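Local coordinates for 3-oxoacyl-[acyl-carrier-protein] synthase 2 (Rickettsia rickettsii, PDB 4JGA) that probably catalyses the condensation of malonyl-acyl carrier protein with a growing acyl chain, the elongating step of bacterial fatty acid synthesis, at residues Lys16-Thr21 against Asp194-Ile199; Leu31-Ser36 against Ala102-Glu107; Ile85-Lys90 against Ser165-Ile170; Met135-Ser140 against Val216-Val221; Ala222-Val225 against Ala229-Thr232. One frame throughout, in Å; residues are numbered along the deposited sequence.

In the fold
Strand 18-26 begins the chain's core, and contact 1 closes the longest loop of the five when helix 187-200 comes back onto the start of that strand. Contacts 2 and 3 nest within this loop and cross each other: contact 2 fixes the start of helix 33-41 to helix 93-109, contact 3 sets helix 85-89 beside helix 163-172, and they meet where Ala102 touches Val168. Contact 4 opens inside the loop at helix 133-146 but closes beyond it at helix 218-226, so it crosses contacts 1 and 3. Contact 5 follows as a short local closure at the other end of helix 218-226. Contacts 1, 3, 4 and 5 all reach the second subunit.

Contact 1 (Lys16-Thr21 against Asp194-Ile199); sequences KRVVIT and DAMRMI
Val18, at the start of strand 18-26, faces Met196 on helix 187-200 with their CA atoms 6.3 Å apart, and no hydrogen bond joins the two segments. The pairing is helix-on-sheet packing inside the layered thiolase fold: the strand lies between strands 257-265 and 278-287, while the helix covers the same sheet, resting also on Met207 and Ala209 of strand 206-213. Val18 carries most of the contact, fitting between two residues of the helix that are three positions apart. Its CB meets Met196 CG at 3.8 Å; the rest of the Met196 chain bends away from the strand segment, and the side chain also touches Val280 and Tyr283. With CG1 anti to the backbone N (chi1 -178°), both methyls of Val18 are turned onto the helix. CG2 lies 3.7 Å from Ile199 CG2, and CG1 is 4.1 Å from Ile199 CD1, so the isoleucine is touched on both of its branches. CG2 also rests 3.6 Å from Met196 O, a purely van der Waals approach to the helix backbone. At the outer end, the Lys16 chain bends at its second torsion and carries the ammonium group away, leaving Lys16 CB 3.6 Å from Ile199 O.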
# COMPACT_ATOMS: atom_id res chain seq x y z
N LYS A 16 17.84 16.57 -1.72
CA LYS A 16 17.08 17.76 -1.41
C LYS A 16 16.65 17.67 0.02
O LYS A 16 16.40 16.56 0.53
CB LYS A 16 15.85 17.82 -2.31
CG LYS A 16 16.19 17.88 -3.80
CD LYS A 16 16.91 19.17 -4.12
CE LYS A 16 17.14 19.30 -5.62
NZ LYS A 16 17.91 20.53 -5.86
N ARG A 17 16.56 18.83 0.67
CA ARG A 17 16.01 18.91 2.00
C ARG A 17 14.50 18.97 1.92
O ARG A 17 13.95 19.53 0.96
CB ARG A 17 16.57 20.15 2.72
CG ARG A 17 18.05 19.99 2.98
CD ARG A 17 18.66 21.24 3.54
NE ARG A 17 18.11 21.57 4.86
CZ ARG A 17 18.29 22.74 5.46
NH1 ARG A 17 19.01 23.68 4.88
NH2 ARG A 17 17.75 22.99 6.63
N VAL A 18 13.82 18.39 2.91
CA VAL A 18 12.37 18.24 2.89
C VAL A 18 11.72 18.81 4.15
O VAL A 18 12.05 18.42 5.28
CB VAL A 18 11.97 16.76 2.77
CG1 VAL A 18 10.46 16.60 2.69
CG2 VAL A 18 12.66 16.13 1.57
N VAL A 19 10.80 19.74 3.94
CA VAL A 19 10.15 20.44 5.03
C VAL A 19 8.65 20.16 5.02
O VAL A 19 8.09 19.68 4.01
CB VAL A 19 10.44 21.96 5.00
CG1 VAL A 19 11.93 22.23 5.23
CG2 VAL A 19 10.00 22.61 3.71
N ILE A 20 8.04 20.42 6.16
CA ILE A 20 6.63 20.23 6.40
C ILE A 20 5.95 21.61 6.28
O ILE A 20 6.26 22.52 7.09
CB ILE A 20 6.39 19.72 7.83
CG1 ILE A 20 7.22 18.45 8.13
CG2 ILE A 20 4.92 19.44 8.05
CD1 ILE A 20 7.38 18.17 9.63
N THR A 21 5.03 21.75 5.32
CA THR A 21 4.40 23.02 5.07
C THR A 21 2.87 23.02 5.25
O THR A 21 2.24 24.05 5.03
CB THR A 21 4.71 23.52 3.64
OG1 THR A 21 4.21 22.57 2.68
CG2 THR A 21 6.24 23.69 3.45
N ASP A 194 8.30 7.61 3.05
CA ASP A 194 8.43 7.42 1.59
C ASP A 194 8.21 8.70 0.79
O ASP A 194 8.89 8.95 -0.22
CB ASP A 194 7.40 6.38 1.08
CG ASP A 194 7.67 4.98 1.62
OD1 ASP A 194 8.71 4.71 2.28
OD2 ASP A 194 6.78 4.14 1.38
N ALA A 195 7.23 9.51 1.19
CA ALA A 195 7.01 10.79 0.54
C ALA A 195 8.25 11.71 0.68
O ALA A 195 8.63 12.42 -0.26
CB ALA A 195 5.78 11.44 1.10
N MET A 196 8.88 11.69 1.84
CA MET A 196 10.10 12.46 2.04
C MET A 196 11.20 12.00 1.10
O MET A 196 11.89 12.80 0.50
CB MET A 196 10.54 12.38 3.49
CG MET A 196 11.84 13.08 3.80
SD MET A 196 13.22 11.96 3.56
CE MET A 196 13.09 10.94 5.00
N ARG A 197 11.35 10.69 0.97
CA ARG A 197 12.38 10.11 0.12
C ARG A 197 12.13 10.50 -1.33
O ARG A 197 13.06 10.78 -2.07
CB ARG A 197 12.41 8.59 0.27
CG ARG A 197 12.94 8.09 1.62
CD ARG A 197 14.43 8.09 1.68
NE ARG A 197 15.03 7.85 3.00
CZ ARG A 197 15.15 6.66 3.61
NH1 ARG A 197 14.71 5.52 3.06
NH2 ARG A 197 15.71 6.62 4.81
N MET A 198 10.87 10.52 -1.72
CA MET A 198 10.51 10.93 -3.07
C MET A 198 11.02 12.36 -3.40
O MET A 198 11.56 12.60 -4.49
CB MET A 198 9.01 10.85 -3.23
CG MET A 198 8.50 11.13 -4.62
SD MET A 198 8.29 9.61 -5.56
CE MET A 198 6.91 8.95 -4.60
N ILE A 199 10.85 13.29 -2.45
CA ILE A 199 11.29 14.65 -2.60
C ILE A 199 12.81 14.72 -2.48
O ILE A 199 13.45 15.37 -3.30
CB ILE A 199 10.62 15.56 -1.56
CG1 ILE A 199 9.11 15.60 -1.83
CG2 ILE A 199 11.18 16.98 -1.66
CD1 ILE A 199 8.29 16.32 -0.79

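Contact 2 (Leu31-Ser36 against Ala102-Glu107); sequences LNVNSS and ATEAVE
Glu104 of helix 93-109 extends its carboxylate to the first turn of helix 33-41, where it meets the backbone of Asn32 and Val33. CG stands anti to the backbone N (chi1 -176°) and the rest of the chain stays extended, so the acid group crosses the gap at full stretch. OE2 takes the N-H of Val33 at 2.9 Å, a nearly straight bond (169°) received on the syn lone pair. The same oxygen lies 3.2 Å from Val33 CG2, the methyl that stands beside that backbone N, and 3.4 Å from Asn32 CB; the oxygen is therefore also closely approached by carbon. Asn32 is the N-cap. Its amide is folded back over its own backbone (chi1 59°), which brings OD1 within 2.9 Å of Ser35 N for the capping bond, and Ser35 OG adds a second donor to OD1 from above the amide plane. Water 2 extends the network by accepting from Asn34 N and donating to Glu104 OE2 at 2.9 Å. The other carboxylate oxygen, OE1, accepts from Leu25 N of strand 18-26. Glu104, water 2 and the Asn32 amide thus take up the N-H groups of Val33, Asn34 and Ser35 in turn, and a negative charge at this positive helix end would probably be stabilised, favouring the ionised form of Glu104.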
# COMPACT_ATOMS: atom_id res chain seq x y z
N LEU A 31 -11.98 17.85 14.99
CA LEU A 31 -12.24 17.73 13.54
C LEU A 31 -11.22 18.48 12.69
O LEU A 31 -11.30 18.46 11.48
CB LEU A 31 -13.66 18.26 13.23
CG LEU A 31 -14.79 17.60 13.99
CD1 LEU A 31 -16.13 18.18 13.58
CD2 LEU A 31 -14.76 16.10 13.77
N ASN A 32 -10.27 19.15 13.34
CA ASN A 32 -9.17 19.81 12.67
C ASN A 32 -7.95 19.84 13.57
O ASN A 32 -7.96 19.29 14.68
CB ASN A 32 -9.56 21.22 12.22
CG ASN A 32 -9.98 22.10 13.37
OD1 ASN A 32 -9.51 21.99 14.50
ND2 ASN A 32 -10.91 22.98 13.08
N VAL A 33 -6.87 20.44 13.09
CA VAL A 33 -5.63 20.45 13.85
C VAL A 33 -5.78 21.25 15.16
O VAL A 33 -5.34 20.80 16.21
CB VAL A 33 -4.48 21.02 13.00
CG1 VAL A 33 -3.23 21.24 13.85
CG2 VAL A 33 -4.15 20.10 11.83
N ASN A 34 -6.42 22.41 15.11
CA ASN A 34 -6.41 23.30 16.28
C ASN A 34 -7.19 22.72 17.43
O ASN A 34 -6.73 22.74 18.54
CB ASN A 34 -7.00 24.65 15.94
CG ASN A 34 -6.08 25.48 15.10
OD1 ASN A 34 -4.86 25.28 15.07
ND2 ASN A 34 -6.66 26.41 14.38
N SER A 35 -8.37 22.20 17.14
CA SER A 35 -9.18 21.63 18.20
C SER A 35 -8.52 20.33 18.73
O SER A 35 -8.48 20.14 19.93
CB SER A 35 -10.61 21.38 17.71
OG SER A 35 -10.62 20.47 16.63
N SER A 36 -8.00 19.48 17.83
CA SER A 36 -7.36 18.23 18.26
C SER A 36 -6.17 18.52 19.20
O SER A 36 -6.03 17.90 20.25
CB SER A 36 -6.86 17.39 17.07
OG SER A 36 -7.91 16.96 16.23
N ALA A 102 -6.63 15.83 4.33
CA ALA A 102 -5.81 16.30 3.23
C ALA A 102 -6.26 17.70 2.79
O ALA A 102 -5.44 18.53 2.45
CB ALA A 102 -5.88 15.35 2.07
N THR A 103 -7.57 17.94 2.82
CA THR A 103 -8.11 19.23 2.44
C THR A 103 -7.59 20.31 3.42
O THR A 103 -7.06 21.34 2.99
CB THR A 103 -9.64 19.22 2.41
OG1 THR A 103 -10.08 18.32 1.37
CG2 THR A 103 -10.18 20.63 2.17
N GLU A 104 -7.66 20.02 4.71
CA GLU A 104 -7.09 20.90 5.70
C GLU A 104 -5.56 21.14 5.47
O GLU A 104 -5.08 22.29 5.48
CB GLU A 104 -7.35 20.36 7.12
CG GLU A 104 -6.83 21.34 8.19
CD GLU A 104 -6.95 20.85 9.62
OE1 GLU A 104 -7.28 19.68 9.87
OE2 GLU A 104 -6.66 21.69 10.52
N ALA A 105 -4.79 20.06 5.25
CA ALA A 105 -3.36 20.18 5.03
C ALA A 105 -3.04 21.01 3.79
O ALA A 105 -2.19 21.89 3.84
CB ALA A 105 -2.71 18.82 4.92
N VAL A 106 -3.71 20.71 2.68
CA VAL A 106 -3.45 21.42 1.45
C VAL A 106 -3.78 22.91 1.63
O VAL A 106 -2.95 23.74 1.31
CB VAL A 106 -4.24 20.84 0.27
CG1 VAL A 106 -4.17 21.79 -0.93
CG2 VAL A 106 -3.68 19.50 -0.10
N GLU A 107 -4.94 23.23 2.17
CA GLU A 107 -5.31 24.62 2.42
C GLU A 107 -4.35 25.30 3.41
O GLU A 107 -3.98 26.43 3.20
CB GLU A 107 -6.75 24.73 2.89
CG GLU A 107 -7.74 24.43 1.78
CD GLU A 107 -9.19 24.63 2.20
OE1 GLU A 107 -9.42 24.98 3.41
OE2 GLU A 107 -10.12 24.43 1.35
O HOH W 1 -9.70 18.73 9.36
O HOH W 2 -6.97 23.84 12.48

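Contact 3 (Ile85-Lys90 against Ser165-Ile170); sequences INRLSK and SGLVSI
Arg87 and Leu88 of the short helix 85-89 pack against Leu167 and Ile170 of helix 163-172, a helix that covers strand 122-127 in the N-terminal half of the thiolase fold. The two helical segments run almost antiparallel, at 167°, with axes 12.6 Å apart. At this separation the contact is made by side-chain ends. Arg87 CG lies opposite the backbone N, and the chain then bends at chi3 (72°), which lays the guanidinium alongside the leucine, the two chains running past each other in opposite directions. Leu167 CD2 sits over one face of that flat group, displaced toward its rim, 3.8 Å from Arg87 NE. Farther out, Ile170 CG2 approaches obliquely and stands 4.2 Å from Arg87 NH1. The contact is dispersive here: the charged group lies on hydrocarbon, with no hydrogen bond across the pair. The other methyl of Leu167 serves Leu88, whose CD1 is 3.9 Å from Leu167 CD1, so Leu167 meets both Arg87 and Leu88, one with each methyl. Leu88 and Leu167 both also touch Ile95 of helix 93-109, which completes a small apolar cluster. Met292 of the second subunit packs on both Arg87 and Leu167, and His291 of that subunit on Ile170. The contact thus belongs to the helix layer over the sheet of the thiolase fold, here reached by the second subunit, consistent with the dimer of ketoacyl synthases.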
# COMPACT_ATOMS: atom_id res chain seq x y z
N ILE A 85 -20.31 16.33 -3.10
CA ILE A 85 -20.72 15.61 -1.90
C ILE A 85 -21.27 14.22 -2.23
O ILE A 85 -20.92 13.25 -1.60
CB ILE A 85 -21.76 16.39 -1.07
CG1 ILE A 85 -21.07 17.59 -0.40
CG2 ILE A 85 -22.40 15.51 0.01
CD1 ILE A 85 -22.01 18.64 0.10
N ASN A 86 -22.12 14.15 -3.24
CA ASN A 86 -22.75 12.89 -3.62
C ASN A 86 -21.74 11.75 -3.88
O ASN A 86 -21.81 10.69 -3.26
CB ASN A 86 -23.58 13.08 -4.85
CG ASN A 86 -24.35 11.83 -5.20
OD1 ASN A 86 -25.01 11.27 -4.34
ND2 ASN A 86 -24.27 11.39 -6.45
N ARG A 87 -20.77 12.01 -4.76
CA ARG A 87 -19.75 11.01 -5.06
C ARG A 87 -18.93 10.62 -3.82
O ARG A 87 -18.65 9.43 -3.59
CB ARG A 87 -18.83 11.51 -6.18
CG ARG A 87 -17.56 10.68 -6.28
CD ARG A 87 -16.55 11.21 -7.28
NE ARG A 87 -15.93 12.44 -6.80
CZ ARG A 87 -15.21 13.26 -7.58
NH1 ARG A 87 -14.98 12.94 -8.86
NH2 ARG A 87 -14.71 14.38 -7.07
N LEU A 88 -18.54 11.61 -3.02
CA LEU A 88 -17.70 11.34 -1.87
C LEU A 88 -18.48 10.47 -0.88
O LEU A 88 -17.88 9.61 -0.21
CB LEU A 88 -17.21 12.65 -1.21
CG LEU A 88 -16.30 12.49 0.01
CD1 LEU A 88 -15.12 11.58 -0.31
CD2 LEU A 88 -15.76 13.82 0.54
N SER A 89 -19.79 10.70 -0.80
CA SER A 89 -20.62 10.00 0.20
C SER A 89 -20.73 8.48 -0.10
O SER A 89 -20.99 7.71 0.81
CB SER A 89 -22.01 10.60 0.32
OG SER A 89 -22.74 10.37 -0.86
N LYS A 90 -20.45 8.07 -1.33
CA LYS A 90 -20.46 6.66 -1.72
C LYS A 90 -19.21 5.91 -1.27
O LYS A 90 -19.20 4.69 -1.26
CB LYS A 90 -20.53 6.53 -3.24
CG LYS A 90 -21.57 7.40 -3.87
CD LYS A 90 -22.94 6.90 -3.56
CE LYS A 90 -23.92 7.69 -4.40
NZ LYS A 90 -25.24 7.54 -3.78
N SER A 165 -5.84 8.64 -2.28
CA SER A 165 -4.91 9.37 -3.18
C SER A 165 -5.64 9.80 -4.47
O SER A 165 -5.49 10.93 -4.92
CB SER A 165 -3.67 8.53 -3.54
OG SER A 165 -2.76 8.43 -2.46
N GLY A 166 -6.45 8.89 -5.04
CA GLY A 166 -7.20 9.22 -6.25
C GLY A 166 -8.07 10.48 -6.13
O GLY A 166 -8.00 11.37 -6.97
N LEU A 167 -8.90 10.54 -5.08
CA LEU A 167 -9.82 11.65 -4.91
C LEU A 167 -9.15 12.97 -4.56
O LEU A 167 -9.60 14.00 -5.03
CB LEU A 167 -10.93 11.32 -3.90
CG LEU A 167 -12.01 10.36 -4.42
CD1 LEU A 167 -13.06 10.17 -3.33
CD2 LEU A 167 -12.67 10.90 -5.66
N VAL A 168 -8.09 12.93 -3.77
CA VAL A 168 -7.36 14.14 -3.43
C VAL A 168 -6.68 14.61 -4.70
O VAL A 168 -6.68 15.80 -4.98
CB VAL A 168 -6.35 13.91 -2.31
CG1 VAL A 168 -5.51 15.15 -2.01
CG2 VAL A 168 -7.08 13.47 -1.04
N SER A 169 -6.16 13.68 -5.50
CA SER A 169 -5.53 14.05 -6.76
C SER A 169 -6.52 14.77 -7.67
O SER A 169 -6.23 15.79 -8.28
CB SER A 169 -4.95 12.79 -7.45
OG SER A 169 -4.65 13.00 -8.83
N ILE A 170 -7.72 14.21 -7.76
CA ILE A 170 -8.75 14.80 -8.60
C ILE A 170 -9.17 16.17 -8.07
O ILE A 170 -9.33 17.09 -8.81
CB ILE A 170 -9.96 13.87 -8.68
CG1 ILE A 170 -9.56 12.61 -9.49
CG2 ILE A 170 -11.19 14.61 -9.30
CD1 ILE A 170 -10.53 11.45 -9.31

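Contact 4 (Met135-Ser140 against Val216-Val221); sequences MIEDTS and VTPVGV
Glu137 of helix 133-146 binds the amino end of helix 218-226, a buried polar contact beside the subunit interface. Its side chain is extended, and the two carboxylate oxygens are used for different partners. OE1 receives the hydroxyl proton of Thr217 at 2.7 Å through the syn lone pair. OE2 accepts from Val219 N at 3.0 Å, on the syn side but 22° out of the carboxylate plane and with a bent N-H angle of 136°, so this second bond is the less well directed. Thr217 is the N-cap: chi1 of 83° sets OG1 between its own N and carbonyl carbon, where the oxygen gives its proton to Glu137 and accepts from Gly220 N at 3.1 Å. The carboxylate thereby fixes the direction of the capping hydroxyl. Carbon atoms of Val219 and Pro218 close in around the carboxylate, the nearest being Val219 CB, 3.2 Å from Glu137 OE2. Across the interface Glu137 packs on Ser140 of the second subunit, and Ile136 on its own counterpart there. Thr217 as N-cap with proline at the first helical position is a common helix start; here Glu137 adds a side-chain acceptor from another helix.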
# COMPACT_ATOMS: atom_id res chain seq x y z
N MET A 135 -17.19 -0.91 4.12
CA MET A 135 -17.72 -0.99 2.77
C MET A 135 -17.78 -2.44 2.30
O MET A 135 -18.83 -2.90 1.84
CB MET A 135 -16.89 -0.13 1.80
CG MET A 135 -17.42 -0.05 0.37
SD MET A 135 -19.15 0.42 0.24
CE MET A 135 -19.13 2.03 1.07
N ILE A 136 -16.70 -3.19 2.53
CA ILE A 136 -16.64 -4.59 2.12
C ILE A 136 -17.57 -5.43 2.98
O ILE A 136 -18.30 -6.25 2.47
CB ILE A 136 -15.20 -5.15 2.14
CG1 ILE A 136 -14.33 -4.39 1.14
CG2 ILE A 136 -15.18 -6.64 1.79
CD1 ILE A 136 -12.85 -4.74 1.18
N GLU A 137 -17.55 -5.20 4.29
CA GLU A 137 -18.39 -5.94 5.23
C GLU A 137 -19.85 -5.73 4.91
O GLU A 137 -20.58 -6.70 4.70
CB GLU A 137 -18.07 -5.49 6.68
CG GLU A 137 -19.00 -6.02 7.76
CD GLU A 137 -18.54 -5.64 9.15
OE1 GLU A 137 -17.84 -4.61 9.26
OE2 GLU A 137 -18.83 -6.40 10.10
N ASP A 138 -20.28 -4.48 4.83
CA ASP A 138 -21.68 -4.15 4.53
C ASP A 138 -22.09 -4.69 3.16
O ASP A 138 -23.17 -5.22 3.01
CB ASP A 138 -21.94 -2.64 4.58
CG ASP A 138 -21.83 -2.06 5.98
OD1 ASP A 138 -21.73 -2.83 6.94
OD2 ASP A 138 -21.83 -0.84 6.11
N THR A 139 -21.23 -4.53 2.18
CA THR A 139 -21.61 -4.84 0.81
C THR A 139 -21.73 -6.36 0.67
O THR A 139 -22.63 -6.85 -0.02
CB THR A 139 -20.63 -4.27 -0.24
OG1 THR A 139 -20.56 -2.84 -0.14
CG2 THR A 139 -21.09 -4.62 -1.65
N SER A 140 -20.82 -7.09 1.33
CA SER A 140 -20.82 -8.54 1.32
C SER A 140 -22.07 -9.11 1.97
O SER A 140 -22.68 -10.03 1.44
CB SER A 140 -19.60 -9.06 2.06
OG SER A 140 -18.39 -8.69 1.42
N VAL A 216 -13.51 0.68 13.10
CA VAL A 216 -14.41 0.32 14.17
C VAL A 216 -15.75 -0.14 13.58
O VAL A 216 -16.71 0.64 13.46
CB VAL A 216 -14.61 1.47 15.19
CG1 VAL A 216 -15.42 1.01 16.39
CG2 VAL A 216 -13.24 2.00 15.64
N THR A 217 -15.78 -1.42 13.20
CA THR A 217 -16.96 -2.10 12.69
C THR A 217 -17.11 -3.41 13.46
O THR A 217 -16.17 -3.85 14.18
CB THR A 217 -16.81 -2.42 11.17
OG1 THR A 217 -16.06 -3.63 10.99
CG2 THR A 217 -16.11 -1.28 10.46
N PRO A 218 -18.27 -4.09 13.29
CA PRO A 218 -18.46 -5.33 14.03
C PRO A 218 -17.35 -6.36 13.76
O PRO A 218 -16.78 -6.95 14.69
CB PRO A 218 -19.82 -5.83 13.50
CG PRO A 218 -20.56 -4.59 13.10
CD PRO A 218 -19.48 -3.70 12.53
N VAL A 219 -17.01 -6.55 12.50
CA VAL A 219 -16.00 -7.56 12.15
C VAL A 219 -14.59 -7.09 12.51
O VAL A 219 -13.73 -7.88 12.91
CB VAL A 219 -16.11 -8.02 10.69
CG1 VAL A 219 -15.42 -7.06 9.76
CG2 VAL A 219 -15.50 -9.41 10.51
N GLY A 220 -14.37 -5.78 12.46
CA GLY A 220 -13.11 -5.18 12.89
C GLY A 220 -12.82 -5.36 14.38
O GLY A 220 -11.74 -5.83 14.76
N VAL A 221 -13.77 -4.98 15.21
CA VAL A 221 -13.61 -5.14 16.64
C VAL A 221 -13.51 -6.64 16.97
O VAL A 221 -12.67 -7.03 17.76
CB VAL A 221 -14.77 -4.49 17.44
CG1 VAL A 221 -14.61 -4.73 18.93
CG2 VAL A 221 -14.84 -2.99 17.14

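Contact 5 (Ala222-Val225 against Ala229-Thr232); sequences AGFV and ALCT
Phe224 and Ala229 close the carboxyl end of helix 218-226 through an i to i+5 backbone bond, one residue longer than the i to i+4 bond of an alpha helix. Ala229 N donates to Phe224 O at 3.0 Å with an N-H angle of 163°. This six-to-one bond accompanies the exit of the chain from the helix into the loop that leads to strand 257-265, and brings Ala229 and Leu230 back beside the last turn. Ala229 and Cys231 also make backbone hydrogen bonds with Phe252.

The apolar contacts are arranged around Phe224. Leu230 CG lies 3.6 Å from Phe224 CB, with both leucine methyls gathered about the same carbon, so the isobutyl end packs against the base of the aromatic side chain. The ring itself swings away from the loop, and Ala229 CB meets it at the edge, near its plane, 4.1 Å from Phe224 CD1. Val225 CG2, placed beside its backbone N by a chi1 of 166°, also reaches Leu230 CD1 at 4.0 Å, and the two side chains cross at about a right angle. Met254 also packs on both Phe224 and Leu230, while Ile156 of the second subunit touches Phe224.

Water 3 adds a polar link. It donates to Leu230 O at 2.9 Å, and makes a weak bond to Val225 O at 3.5 Å.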
# COMPACT_ATOMS: atom_id res chain seq x y z
N ALA A 222 -14.40 -7.45 16.39
CA ALA A 222 -14.36 -8.90 16.64
C ALA A 222 -12.98 -9.46 16.26
O ALA A 222 -12.41 -10.27 16.99
CB ALA A 222 -15.44 -9.61 15.86
N GLY A 223 -12.43 -8.97 15.15
CA GLY A 223 -11.09 -9.37 14.69
C GLY A 223 -10.00 -9.12 15.69
O GLY A 223 -9.22 -10.03 16.03
N PHE A 224 -9.97 -7.91 16.23
CA PHE A 224 -8.94 -7.54 17.20
C PHE A 224 -9.16 -8.17 18.55
O PHE A 224 -8.19 -8.53 19.24
CB PHE A 224 -8.78 -6.02 17.28
CG PHE A 224 -8.02 -5.44 16.11
CD1 PHE A 224 -6.65 -5.60 16.04
CD2 PHE A 224 -8.67 -4.81 15.07
CE1 PHE A 224 -5.94 -5.10 14.97
CE2 PHE A 224 -7.97 -4.30 13.98
CZ PHE A 224 -6.59 -4.45 13.93
N VAL A 225 -10.43 -8.37 18.94
CA VAL A 225 -10.71 -9.11 20.15
C VAL A 225 -10.16 -10.52 20.00
O VAL A 225 -9.50 -11.04 20.92
CB VAL A 225 -12.23 -9.14 20.47
CG1 VAL A 225 -12.56 -10.19 21.55
CG2 VAL A 225 -12.70 -7.76 20.89
N ALA A 229 -5.85 -8.52 21.08
CA ALA A 229 -5.12 -7.24 21.04
C ALA A 229 -5.75 -6.11 21.89
O ALA A 229 -5.07 -5.15 22.24
CB ALA A 229 -5.04 -6.78 19.61
N LEU A 230 -7.05 -6.23 22.21
CA LEU A 230 -7.80 -5.10 22.78
C LEU A 230 -8.00 -5.14 24.29
O LEU A 230 -8.23 -6.21 24.87
CB LEU A 230 -9.18 -4.97 22.12
CG LEU A 230 -9.22 -4.82 20.60
CD1 LEU A 230 -10.64 -4.46 20.13
CD2 LEU A 230 -8.24 -3.76 20.09
N CYS A 231 -7.97 -3.96 24.92
CA CYS A 231 -8.46 -3.83 26.30
C CYS A 231 -9.97 -4.15 26.42
O CYS A 231 -10.81 -3.49 25.80
CB CYS A 231 -8.24 -2.41 26.84
SG CYS A 231 -8.66 -2.27 28.57
N THR A 232 -10.32 -5.13 27.24
CA THR A 232 -11.72 -5.52 27.41
C THR A 232 -12.19 -5.34 28.85
O THR A 232 -13.32 -5.67 29.16
CB THR A 232 -11.97 -6.98 26.98
OG1 THR A 232 -11.18 -7.84 27.77
CG2 THR A 232 -11.59 -7.21 25.51
O HOH W 3 -8.82 -8.48 23.19